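Local coordinates for adenylate cyclase-like protein (Chlamydia trachomatis, PDB 4QO6) that serves as a structural protein of the inner membrane ring of the type III secretion system, this chain being part of its periplasmic region, at residues N162-L167 against A194-V199; T168-N173 against V200-E205. All coordinates share one frame; numbering follows the deposited sequence. Where two conformers were deposited one is given.

Interaction 1: residues N162-L167 against A194-V199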
loop_
_atom_site.group_PDB
_atom_site.type_symbol
_atom_site.label_atom_id
_atom_site.label_comp_id
_atom_site.label_asym_id
_atom_site.label_seq_id
_atom_site.Cartn_x
_atom_site.Cartn_y
_atom_site.Cartn_z
ATOM N N ASN A 162 5.817 8.571 8.273
ATOM C CA ASN A 162 5.488 8.776 6.897
ATOM C C ASN A 162 6.590 8.361 5.955
ATOM O O ASN A 162 6.833 9.047 4.960
ATOM C CB ASN A 162 5.076 10.214 6.636
ATOM C CG ASN A 162 4.105 10.323 5.465
ATOM O OD1 ASN A 162 3.051 9.656 5.438
ATOM N ND2 ASN A 162 4.465 11.128 4.473
ATOM N N GLY A 163 7.232 7.221 6.255
ATOM C CA GLY A 163 8.272 6.630 5.388
ATOM C C GLY A 163 9.654 7.203 5.678
ATOM O O GLY A 163 10.655 6.808 5.034
ATOM N N GLU A 164 9.699 8.148 6.627
ATOM C CA GLU A 164 10.950 8.839 6.982
ATOM C C GLU A 164 11.491 8.476 8.383
ATOM O O GLU A 164 10.829 8.682 9.432
ATOM C CB GLU A 164 10.771 10.358 6.845
ATOM C CG GLU A 164 12.094 11.096 6.867
ATOM C CD GLU A 164 11.945 12.598 6.799
ATOM O OE1 GLU A 164 11.659 13.257 7.846
ATOM O OE2 GLU A 164 12.133 13.100 5.683
ATOM N N ALA A 165 12.647 7.833 8.361
ATOM C CA ALA A 165 13.424 7.512 9.562
ATOM C C ALA A 165 14.442 8.625 9.934
ATOM O O ALA A 165 15.321 8.934 9.121
ATOM C CB ALA A 165 14.192 6.225 9.314
ATOM N N VAL A 166 14.383 9.105 11.172
ATOM C CA VAL A 166 15.332 10.101 11.702
ATOM C C VAL A 166 16.238 9.509 12.813
ATOM O O VAL A 166 15.762 8.997 13.834
ATOM C CB VAL A 166 14.629 11.379 12.269
ATOM C CG1 VAL A 166 15.651 12.423 12.657
ATOM C CG2 VAL A 166 13.689 12.054 11.267
ATOM N N LEU A 167 17.549 9.622 12.609
ATOM C CA LEU A 167 18.549 9.152 13.561
ATOM C C LEU A 167 19.263 10.301 14.282
ATOM O O LEU A 167 19.733 11.261 13.662
ATOM C CB LEU A 167 19.584 8.320 12.838
ATOM C CG LEU A 167 19.004 7.223 11.954
ATOM C CD1 LEU A 167 20.117 6.615 11.136
ATOM C CD2 LEU A 167 18.263 6.172 12.776
ATOM N N ALA A 194 13.032 7.131 3.317
ATOM C CA ALA A 194 14.226 7.948 3.572
ATOM C C ALA A 194 14.743 7.789 4.993
ATOM O O ALA A 194 13.925 7.704 5.967
ATOM C CB ALA A 194 13.903 9.420 3.338
ATOM N N VAL A 195 16.078 7.795 5.120
ATOM C CA VAL A 195 16.728 7.921 6.453
ATOM C C VAL A 195 17.423 9.264 6.582
ATOM O O VAL A 195 18.253 9.587 5.766
ATOM C CB VAL A 195 17.768 6.824 6.699
ATOM C CG1 VAL A 195 18.405 6.994 8.083
ATOM C CG2 VAL A 195 17.112 5.447 6.561
ATOM N N LYS A 196 17.038 10.066 7.562
ATOM C CA LYS A 196 17.722 11.321 7.851
ATOM C C LYS A 196 18.686 11.080 9.018
ATOM O O LYS A 196 18.238 10.893 10.149
ATOM C CB LYS A 196 16.742 12.427 8.275
ATOM C CG LYS A 196 15.705 12.890 7.247
ATOM C CD LYS A 196 16.258 13.917 6.271
ATOM C CE LYS A 196 15.194 14.357 5.255
ATOM N NZ LYS A 196 15.691 14.324 3.841
ATOM N N ASN A 197 19.989 11.135 8.728
ATOM C CA ASN A 197 21.049 10.906 9.707
ATOM C C ASN A 197 21.640 12.175 10.378
ATOM O O ASN A 197 22.368 12.896 9.739
ATOM C CB ASN A 197 22.145 10.136 8.996
ATOM C CG ASN A 197 23.229 9.665 9.919
ATOM O OD1 ASN A 197 23.150 9.802 11.119
ATOM N ND2 ASN A 197 24.247 9.111 9.350
ATOM N N PHE A 198 21.330 12.428 11.658
ATOM C CA PHE A 198 21.905 13.561 12.412
ATOM C C PHE A 198 22.922 13.143 13.523
ATOM O O PHE A 198 23.350 13.952 14.366
ATOM C CB PHE A 198 20.801 14.408 13.022
ATOM C CG PHE A 198 19.883 15.045 11.991
ATOM C CD1 PHE A 198 20.306 16.116 11.236
ATOM C CD2 PHE A 198 18.593 14.567 11.784
ATOM C CE1 PHE A 198 19.470 16.695 10.289
ATOM C CE2 PHE A 198 17.748 15.149 10.842
ATOM C CZ PHE A 198 18.188 16.214 10.090
ATOM N N VAL A 199 23.355 11.886 13.463
ATOM C CA VAL A 199 24.244 11.320 14.462
ATOM C C VAL A 199 25.619 11.980 14.461
ATOM O O VAL A 199 26.272 12.097 13.431
ATOM C CB VAL A 199 24.404 9.819 14.219
ATOM C CG1 VAL A 199 25.602 9.225 15.005
ATOM C CG2 VAL A 199 23.076 9.162 14.559
#
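L167 and V195 meet at the apolar centre, CD1 of L167 lying 3.5 Å from CG1 of V195. The leucine's CG stands anti to the carbonyl carbon (chi1 -51°), beside the backbone N, which carries CD1 over to V195. Its CB rests against CG2 of V199, 4.0 Å away. A165 shares this face of the sheet, its methyl near CG2 of V195; helix 176-187 packs here, with V183 on L167 and F179 on V199. On the other face, CG1 of V166 comes to the edge of the F198 ring, in its plane, 3.7 Å from CD2. Between the two faces runs a parallel backbone ladder. A165 N donates to A194 O, K196 N to A165 O and L167 N to K196 O, the last nearly straight at 173°; A194 N to G163 O and F198 N to L167 O close the ends. Where the ladder ends, OD1 of N197 accepts from V199 N of its own segment at 3.1 Å, an Asx turn. At the polar edge an extended E164 reaches across to the bent K196, where OE2 lies 3.3 Å from CE but 4.2 Å from NZ. Opposite charges are thus close without forming a salt bridge, and carboxylate and lysine meet mainly through the aliphatic chain. Backbone hydrogen bonds and leucine-valine packing therefore hold these strands together, the charged pair probably adding a modest electrostatic attraction.

Interaction 2: residues T168-N173 against V200-E205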
loop_
_atom_site.group_PDB
_atom_site.type_symbol
_atom_site.label_atom_id
_atom_site.label_comp_id
_atom_site.label_asym_id
_atom_site.label_seq_id
_atom_site.Cartn_x
_atom_site.Cartn_y
_atom_site.Cartn_z
ATOM N N THR A 168 19.374 10.152 15.592
ATOM C CA THR A 168 20.109 11.080 16.433
ATOM C C THR A 168 20.929 10.317 17.466
ATOM O O THR A 168 20.662 9.158 17.754
ATOM C CB THR A 168 19.131 11.923 17.226
ATOM O OG1 THR A 168 18.173 11.037 17.835
ATOM C CG2 THR A 168 18.424 12.922 16.284
ATOM N N GLY A 169 21.901 10.991 18.061
ATOM C CA GLY A 169 22.711 10.380 19.096
ATOM C C GLY A 169 24.144 10.613 18.760
ATOM O O GLY A 169 24.475 11.540 18.002
ATOM N N TYR A 170 24.994 9.763 19.329
ATOM C CA TYR A 170 26.451 9.902 19.214
ATOM C C TYR A 170 27.105 8.554 18.940
ATOM O O TYR A 170 26.700 7.584 19.504
ATOM C CB TYR A 170 27.016 10.445 20.518
ATOM C CG TYR A 170 26.485 11.778 20.974
ATOM C CD1 TYR A 170 27.081 12.969 20.560
ATOM C CD2 TYR A 170 25.453 11.842 21.871
ATOM C CE1 TYR A 170 26.621 14.197 21.000
ATOM C CE2 TYR A 170 24.969 13.053 22.316
ATOM C CZ TYR A 170 25.546 14.228 21.893
ATOM O OH TYR A 170 25.028 15.414 22.358
ATOM N N ILE A 171 28.092 8.498 18.068
ATOM C CA ILE A 171 28.914 7.283 17.900
ATOM C C ILE A 171 30.417 7.552 18.091
ATOM O O ILE A 171 30.887 8.692 17.912
ATOM C CB ILE A 171 28.718 6.561 16.545
ATOM C CG1 ILE A 171 29.092 7.441 15.364
ATOM C CG2 ILE A 171 27.310 6.011 16.422
ATOM C CD1 ILE A 171 29.317 6.676 14.079
ATOM N N ASN A 172 31.134 6.476 18.431
ATOM C CA ASN A 172 32.576 6.464 18.662
ATOM C C ASN A 172 33.237 6.608 17.314
ATOM O O ASN A 172 32.778 5.970 16.386
ATOM C CB ASN A 172 32.935 5.112 19.300
ATOM C CG ASN A 172 34.371 5.024 19.758
ATOM O OD1 ASN A 172 35.295 4.950 18.946
ATOM N ND2 ASN A 172 34.563 4.993 21.070
ATOM N N ASN A 173 34.311 7.394 17.204
ATOM C CA ASN A 173 34.892 7.697 15.869
ATOM C C ASN A 173 35.359 6.465 15.115
ATOM O O ASN A 173 35.158 6.354 13.908
ATOM C CB ASN A 173 36.069 8.673 15.940
ATOM C CG ASN A 173 36.239 9.472 14.653
ATOM O OD1 ASN A 173 36.947 9.057 13.736
ATOM N ND2 ASN A 173 35.583 10.618 14.581
ATOM N N VAL A 200 26.042 12.410 15.645
ATOM C CA VAL A 200 27.368 13.003 15.793
ATOM C C VAL A 200 28.480 11.919 15.838
ATOM O O VAL A 200 28.370 10.877 16.488
ATOM C CB VAL A 200 27.402 13.913 17.041
ATOM C CG1 VAL A 200 28.792 14.529 17.258
ATOM C CG2 VAL A 200 26.347 15.014 16.919
ATOM N N LEU A 201 29.553 12.180 15.122
ATOM C CA LEU A 201 30.724 11.342 15.142
ATOM C C LEU A 201 31.754 11.873 16.185
ATOM O O LEU A 201 32.404 12.901 15.972
ATOM C CB LEU A 201 31.297 11.330 13.725
ATOM C CG LEU A 201 32.469 10.397 13.449
ATOM C CD1 LEU A 201 32.085 8.981 13.856
ATOM C CD2 LEU A 201 32.865 10.455 11.981
ATOM N N LEU A 202 31.894 11.194 17.322
ATOM C CA LEU A 202 32.815 11.675 18.359
ATOM C C LEU A 202 34.239 11.357 18.016
ATOM O O LEU A 202 34.549 10.230 17.690
ATOM C CB LEU A 202 32.512 11.052 19.708
ATOM C CG LEU A 202 31.171 11.479 20.243
ATOM C CD1 LEU A 202 30.874 10.694 21.508
ATOM C CD2 LEU A 202 31.124 12.965 20.498
ATOM N N PRO A 203 35.132 12.344 18.104
ATOM C CA PRO A 203 36.545 11.969 18.068
ATOM C C PRO A 203 36.979 11.537 19.474
ATOM O O PRO A 203 36.337 11.878 20.477
ATOM C CB PRO A 203 37.224 13.269 17.686
ATOM C CG PRO A 203 36.379 14.291 18.424
ATOM C CD PRO A 203 34.970 13.746 18.528
ATOM N N ALA A 204 38.067 10.783 19.516
ATOM C CA ALA A 204 38.756 10.434 20.748
ATOM C C ALA A 204 39.025 11.682 21.586
ATOM O O ALA A 204 39.530 12.679 21.068
ATOM C CB ALA A 204 40.057 9.718 20.395
ATOM N N GLU A 205 38.615 11.656 22.857
ATOM C CA GLU A 205 38.766 12.806 23.735
ATOM C C GLU A 205 40.255 13.171 23.870
ATOM O O GLU A 205 40.600 14.362 23.930
ATOM C CB GLU A 205 38.183 12.551 25.145
ATOM C CG GLU A 205 38.139 13.807 26.002
ATOM C CD GLU A 205 38.022 13.582 27.505
ATOM O OE1 GLU A 205 38.177 12.459 27.980
ATOM O OE2 GLU A 205 37.795 14.563 28.237
#
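Backbones of Y170-N172 and V200-L202 run parallel, with N-to-C directions 33° apart and axes 4.8 Å apart at their closest. V200 N donates to G169 O, I171 N to V200 O at 2.9 Å, and L202 N to I171 O at 2.8 Å. I171 is thus gripped through both its N-H and its carbonyl. On one face the Y170 side chain runs beside that of V200, pointing the same way, and its ring is oblique to the valine, CD1 3.7 Å from V200 CB; L202 adds its CD1 methyl 4.0 Å from CB of Y170. The opposite face carries I171 and L201, whose CD1 methyls approach to 3.6 Å. I171 places CG1 between its backbone N and carbonyl carbon (chi1 61°), and that branch carries CD1 to the leucine. F179 of helix 176-187 also packs on I171, while A176 of the same helix touches L201. Beyond the ladder, the N173 side chain, less certainly placed, crosses L201 at about a right angle, and its ND2 makes a weak, doubtful hydrogen bond to L202 O. Parallel neighbours joined through a helix that packs on one face of their sheet make a classic beta-alpha-beta crossover, here strand 164-172, helix 176-187 and strand 194-202 of the BON domain.

In the fold
Interactions 1 and 2 are successive parts of one parallel pairing, between strands 164-172 and 194-202, and both lie in the BON domain. Interaction 1 is partly buried, with G163, A165 and L167 as its buried residues; interaction 2 is a surface contact in which I171 alone of the touching residues is buried. Each relies on a backbone ladder and packs apolar groups on two faces, but the first adds a charged pair that falls short of a salt bridge, whereas the second keeps Y170, V200, L201 and L202 on the surface. V199 spans the join, its CG1 packing against CG2 of I171. F179 of helix 176-187 likewise touches both, through N197 and V199 in one and I171 in the other.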